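AgaA (Rhizobium radiobacter, PDB 6HLX) binds the opine agropinic acid as a periplasmic solute-binding protein of an ABC transporter, serving its import into the bacterial cell. Local coordinates at residues Thr76-Asp81 / Pro111-Val116; Ile105-Thr110 / Lys117-Thr122. All blocks are in the same frame, centred on the assembly; numbering follows the deposited sequence.

Contact 1 of 2, residues Thr76-Asp81 / Pro111-Val116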
loop_
_atom_site.group_PDB
_atom_site.type_symbol
_atom_site.label_atom_id
_atom_site.label_comp_id
_atom_site.label_asym_id
_atom_site.label_seq_id
_atom_site.Cartn_x
_atom_site.Cartn_y
_atom_site.Cartn_z
ATOM N N THR A 76 -19.780 22.028 5.630
ATOM C CA THR A 76 -18.963 21.791 6.824
ATOM C C THR A 76 -18.768 20.305 7.068
ATOM O O THR A 76 -19.687 19.514 6.849
ATOM C CB THR A 76 -19.615 22.483 8.031
ATOM O OG1 THR A 76 -19.670 23.878 7.746
ATOM C CG2 THR A 76 -18.837 22.276 9.340
ATOM N N VAL A 77 -17.574 19.929 7.514
ATOM C CA VAL A 77 -17.287 18.521 7.848
ATOM C C VAL A 77 -17.996 18.212 9.161
ATOM O O VAL A 77 -17.774 18.906 10.157
ATOM C CB VAL A 77 -15.770 18.236 7.954
ATOM C CG1 VAL A 77 -15.517 16.782 8.387
ATOM C CG2 VAL A 77 -15.067 18.527 6.632
ATOM N N THR A 78 -18.864 17.184 9.167
ATOM C CA THR A 78 -19.619 16.853 10.380
ATOM C C THR A 78 -19.498 15.366 10.697
ATOM O O THR A 78 -19.062 14.561 9.851
ATOM C CB THR A 78 -21.112 17.229 10.232
ATOM O OG1 THR A 78 -21.741 16.298 9.357
ATOM C CG2 THR A 78 -21.334 18.680 9.747
ATOM N N SER A 79 -19.972 14.991 11.894
ATOM C CA SER A 79 -19.958 13.608 12.346
ATOM C C SER A 79 -20.795 12.680 11.468
ATOM O O SER A 79 -20.422 11.507 11.300
ATOM C CB SER A 79 -20.388 13.514 13.802
ATOM O OG SER A 79 -21.658 14.104 13.982
ATOM N N ALA A 80 -21.872 13.207 10.852
ATOM C CA ALA A 80 -22.684 12.391 9.933
ATOM C C ALA A 80 -21.875 11.994 8.683
ATOM O O ALA A 80 -22.092 10.906 8.131
ATOM C CB ALA A 80 -23.936 13.144 9.530
ATOM N N ASP A 81 -20.946 12.870 8.237
ATOM C CA ASP A 81 -20.077 12.591 7.079
ATOM C C ASP A 81 -19.078 11.487 7.442
ATOM O O ASP A 81 -18.826 10.589 6.644
ATOM C CB ASP A 81 -19.352 13.870 6.610
ATOM C CG ASP A 81 -20.340 14.981 6.320
ATOM O OD1 ASP A 81 -21.329 14.720 5.580
ATOM O OD2 ASP A 81 -20.154 16.099 6.862
ATOM N N PRO A 111 -23.045 12.010 18.812
ATOM C CA PRO A 111 -23.824 12.775 19.829
ATOM C C PRO A 111 -24.055 14.239 19.493
ATOM O O PRO A 111 -25.038 14.836 19.935
ATOM C CB PRO A 111 -23.029 12.598 21.128
ATOM C CG PRO A 111 -21.661 12.219 20.698
ATOM C CD PRO A 111 -21.804 11.457 19.395
ATOM N N ASP A 112 -23.144 14.813 18.712
ATOM C CA ASP A 112 -23.283 16.159 18.166
ATOM C C ASP A 112 -22.581 16.241 16.821
ATOM O O ASP A 112 -21.892 15.290 16.422
ATOM C CB ASP A 112 -22.877 17.271 19.162
ATOM C CG ASP A 112 -21.432 17.283 19.589
ATOM O OD1 ASP A 112 -20.556 17.104 18.723
ATOM O OD2 ASP A 112 -21.171 17.532 20.786
ATOM N N GLU A 113 -22.756 17.360 16.112
ATOM C CA GLU A 113 -22.164 17.533 14.778
ATOM C C GLU A 113 -20.636 17.448 14.758
ATOM O O GLU A 113 -20.062 17.193 13.693
ATOM C CB GLU A 113 -22.610 18.877 14.161
ATOM C CG GLU A 113 -24.025 18.852 13.614
ATOM C CD GLU A 113 -24.315 19.834 12.491
ATOM O OE1 GLU A 113 -23.608 20.865 12.385
ATOM O OE2 GLU A 113 -25.257 19.566 11.710
ATOM N N LYS A 114 -19.976 17.694 15.917
ATOM C CA LYS A 114 -18.514 17.701 15.973
ATOM C C LYS A 114 -17.904 16.563 16.779
ATOM O O LYS A 114 -16.715 16.626 17.112
ATOM C CB LYS A 114 -18.008 19.061 16.491
ATOM C CG LYS A 114 -18.365 20.261 15.585
ATOM C CD LYS A 114 -18.057 20.015 14.102
ATOM C CE LYS A 114 -18.625 21.085 13.195
ATOM N NZ LYS A 114 -17.753 22.282 13.170
ATOM N N THR A 115 -18.669 15.498 17.030
ATOM C CA THR A 115 -18.156 14.364 17.797
ATOM C C THR A 115 -18.578 13.047 17.178
ATOM O O THR A 115 -19.756 12.867 16.880
ATOM C CB THR A 115 -18.655 14.429 19.263
ATOM O OG1 THR A 115 -18.450 15.744 19.803
ATOM C CG2 THR A 115 -18.013 13.366 20.164
ATOM N N VAL A 116 -17.614 12.136 17.009
ATOM C CA VAL A 116 -17.830 10.772 16.518
ATOM C C VAL A 116 -17.280 9.833 17.583
ATOM O O VAL A 116 -16.142 10.000 18.011
ATOM C CB VAL A 116 -17.104 10.480 15.180
ATOM C CG1 VAL A 116 -17.423 9.065 14.673
ATOM C CG2 VAL A 116 -17.441 11.511 14.138
HETATM O O HOH W 1 -16.075 20.916 11.081
#

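Contact 2 of 2, residues Ile105-Thr110 / Lys117-Thr122. With EDO (1,2-ethanediol), chain B.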
loop_
_atom_site.group_PDB
_atom_site.type_symbol
_atom_site.label_atom_id
_atom_site.label_comp_id
_atom_site.label_asym_id
_atom_site.label_seq_id
_atom_site.Cartn_x
_atom_site.Cartn_y
_atom_site.Cartn_z
ATOM N N ILE A 105 -15.261 -2.314 14.017
ATOM C CA ILE A 105 -16.132 -1.192 14.398
ATOM C C ILE A 105 -17.566 -1.754 14.468
ATOM O O ILE A 105 -18.093 -2.184 13.440
ATOM C CB ILE A 105 -16.038 0.005 13.416
ATOM C CG1 ILE A 105 -14.627 0.648 13.452
ATOM C CG2 ILE A 105 -17.144 1.018 13.738
ATOM C CD1 ILE A 105 -14.317 1.630 12.226
ATOM N N SER A 106 -18.173 -1.781 15.668
ATOM C CA SER A 106 -19.530 -2.329 15.808
ATOM C C SER A 106 -20.600 -1.269 16.042
ATOM O O SER A 106 -21.782 -1.537 15.826
ATOM C CB SER A 106 -19.586 -3.418 16.884
ATOM O OG SER A 106 -19.101 -2.950 18.130
ATOM N N LYS A 107 -20.207 -0.090 16.524
ATOM C CA LYS A 107 -21.152 0.999 16.777
ATOM C C LYS A 107 -20.498 2.324 16.425
ATOM O O LYS A 107 -19.323 2.526 16.750
ATOM C CB LYS A 107 -21.567 0.974 18.264
ATOM C CG LYS A 107 -22.649 1.992 18.632
ATOM C CD LYS A 107 -23.327 1.648 19.956
ATOM C CE LYS A 107 -22.543 2.113 21.159
ATOM N NZ LYS A 107 -23.290 1.892 22.430
ATOM N N ILE A 108 -21.240 3.214 15.736
ATOM C CA ILE A 108 -20.757 4.551 15.404
ATOM C C ILE A 108 -21.812 5.518 15.935
ATOM O O ILE A 108 -22.960 5.503 15.470
ATOM C CB ILE A 108 -20.515 4.782 13.887
ATOM C CG1 ILE A 108 -19.542 3.733 13.288
ATOM C CG2 ILE A 108 -19.991 6.229 13.660
ATOM C CD1 ILE A 108 -19.563 3.624 11.707
ATOM N N GLU A 109 -21.425 6.352 16.895
ATOM C CA GLU A 109 -22.352 7.317 17.501
ATOM C C GLU A 109 -21.951 8.723 17.094
ATOM O O GLU A 109 -20.758 9.011 16.921
ATOM C CB GLU A 109 -22.363 7.188 19.018
ATOM C CG GLU A 109 -22.884 5.852 19.511
ATOM C CD GLU A 109 -22.771 5.709 21.011
ATOM O OE1 GLU A 109 -21.634 5.531 21.510
ATOM O OE2 GLU A 109 -23.821 5.782 21.690
ATOM N N THR A 110 -22.948 9.594 16.914
ATOM C CA THR A 110 -22.732 10.997 16.524
ATOM C C THR A 110 -23.517 11.873 17.536
ATOM O O THR A 110 -24.571 12.392 17.167
ATOM C CB THR A 110 -23.160 11.192 15.039
ATOM O OG1 THR A 110 -24.535 10.821 14.931
ATOM C CG2 THR A 110 -22.334 10.328 14.063
ATOM N N LYS A 117 -18.051 8.813 17.955
ATOM C CA LYS A 117 -17.575 7.825 18.912
ATOM C C LYS A 117 -17.685 6.444 18.286
ATOM O O LYS A 117 -18.764 6.079 17.819
ATOM C CB LYS A 117 -18.424 7.860 20.183
ATOM C CG LYS A 117 -18.390 9.175 20.945
ATOM C CD LYS A 117 -18.987 8.996 22.352
ATOM C CE LYS A 117 -20.497 9.079 22.415
ATOM N NZ LYS A 117 -20.991 9.014 23.816
ATOM N N LEU A 118 -16.586 5.675 18.305
ATOM C CA LEU A 118 -16.572 4.297 17.814
ATOM C C LEU A 118 -16.479 3.354 18.993
ATOM O O LEU A 118 -15.789 3.639 19.977
ATOM C CB LEU A 118 -15.362 4.030 16.885
ATOM C CG LEU A 118 -15.146 5.007 15.733
ATOM C CD1 LEU A 118 -13.890 4.634 14.943
ATOM C CD2 LEU A 118 -16.374 5.107 14.832
ATOM N N THR A 119 -17.189 2.228 18.899
ATOM C CA THR A 119 -17.085 1.141 19.855
ATOM C C THR A 119 -16.730 -0.065 18.999
ATOM O O THR A 119 -17.381 -0.304 17.973
ATOM C CB THR A 119 -18.360 0.911 20.673
ATOM O OG1 THR A 119 -18.708 2.122 21.349
ATOM C CG2 THR A 119 -18.170 -0.195 21.717
ATOM N N LEU A 120 -15.693 -0.802 19.402
ATOM C CA LEU A 120 -15.260 -1.994 18.675
ATOM C C LEU A 120 -15.805 -3.252 19.339
ATOM O O LEU A 120 -16.009 -3.275 20.553
ATOM C CB LEU A 120 -13.725 -2.080 18.618
ATOM C CG LEU A 120 -12.920 -0.845 18.156
ATOM C CD1 LEU A 120 -11.448 -1.227 17.952
ATOM C CD2 LEU A 120 -13.502 -0.220 16.895
ATOM N N SER A 121 -16.020 -4.312 18.534
ATOM C CA SER A 121 -16.488 -5.597 19.043
ATOM C C SER A 121 -15.320 -6.332 19.736
ATOM O O SER A 121 -15.547 -7.122 20.655
ATOM C CB SER A 121 -17.103 -6.427 17.913
ATOM O OG SER A 121 -16.263 -6.437 16.766
ATOM N N THR A 122 -14.063 -6.087 19.265
ATOM C CA THR A 122 -12.835 -6.640 19.867
ATOM C C THR A 122 -11.799 -5.500 19.950
ATOM O O THR A 122 -11.801 -4.638 19.073
ATOM C CB THR A 122 -12.279 -7.838 19.051
ATOM O OG1 THR A 122 -12.093 -7.458 17.679
ATOM C CG2 THR A 122 -13.160 -9.096 19.156
HETATM C C1 EDO B . -25.949 9.376 18.490
HETATM O O1 EDO B . -25.769 8.365 17.517
HETATM C C2 EDO B . -25.717 8.790 19.900
HETATM O O2 EDO B . -25.277 9.822 20.776
HETATM O O HOH W 2 -20.237 1.801 23.573
HETATM O O HOH W 3 -19.819 4.070 19.843
#

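Contact 1 of 2, residues Thr76-Asp81 / Pro111-Val116
S79 sets its CB against the start of strand 115-120, 3.2 Å from T115 O and 3.6 Å from V116 CG2, while its hydroxyl reaches back to the start of the turn before it. With OG held between the backbone N and the carbonyl carbon (chi1 56°), the group donates to D112 O at 2.7 Å, from a position tilted 30° off the carbonyl plane. The backbone of the same residue adds a second bond, S79 N to E113 O at 2.8 Å, made from above that carbonyl's plane, so one serine grips two successive carbonyls. T78 lies alongside E113, its CA 3.4 Å from E113 O in a bent CA-H...O contact and its CG2 next to the carboxylate atom OE1.

The receiving loop is a type I turn from D112 to T115, braced from within. D112 OD1 takes K114 N in an Asx turn and T115 OG1 from the other face of the carboxylate, while T115 N approaches D112 O on the face opposite S79 OG. T78 is the N-cap residue of helix 79-90, and its N and OG1 both donate to D81 OD2 within the N-terminal turn. K114, bent at chi2 and chi4, brings its end back so that CE lies 3.8 Å from V77 O; its chain crosses that of T76 at about a right angle, with NZ 4.0 Å from the methyl CG2. A water bridges V77 O and K114 NZ, accepting from the lysine.

The contact thus docks the first turn of helix 79-90 against the hairpin turn between strands 105-110 and 115-120. K114 and V116 pair through their backbones with L66 and F64 at strand 61-66, V77 pairs with A69, and D81 OD1 accepts from A141 N.

Contact 2 of 2, residues Ile105-Thr110 / Lys117-Thr122
I105 and L120 pack CG1 against CD2 at 3.7 Å, while I105 CD1 meets L118 CD1. Further along, L118 lies beside I108, its CD2 3.8 Å from I108 CG1. Helix 79-90 lies against this apolar face, with L86 touching both I108 and L118.

Backbone bonds join the strands in antiparallel register. E109 and K117 exchange a pair, the nearly straight E109 N to K117 O (174°) lying in the carbonyl plane. T119 N donates to K107 O at 3.0 Å. T119 O accepts twice, from S106 N at 2.8 Å and K107 N at 3.2 Å, which makes a classic beta bulge and shifts the register by one in the hairpin of strands 105-110 and 115-120. Strand 105-110 is the edge of a five-stranded antiparallel sheet.

Polar chains occupy the other face. K107 and T119 run side by side, CB to CB 4.0 Å apart, and one water links E109 OE1 to T119 OG1. E109 OE1 and K117 NZ stand 4.2 Å apart, opposite charges beyond salt-bridge distance that probably attract only loosely. T110 N donates to O1 of a 1,2-ethanediol molecule, probably from the crystallisation liquor.

How the contacts relate
Both contacts use strand 115-120 and cross along the chain: contact 2 pairs the arms of the hairpin, contact 1 fastens its turn to the start of helix 79-90. They meet where S79 OG touches T110 CB and V116 CG1 packs on I108 CG2. Each is partly buried, in different ways. In contact 1 the buried serine bonds to turn carbonyls and a lysine chain folds back toward V77 O and T76; contact 2 splits into an apolar face against the helix and a charged, hydrated face. A zinc ion bound at E54 and H65 lies near T115 and K117, and the centres of contacts 1 and 2 lie about 29 and 25 Å from that of the chain.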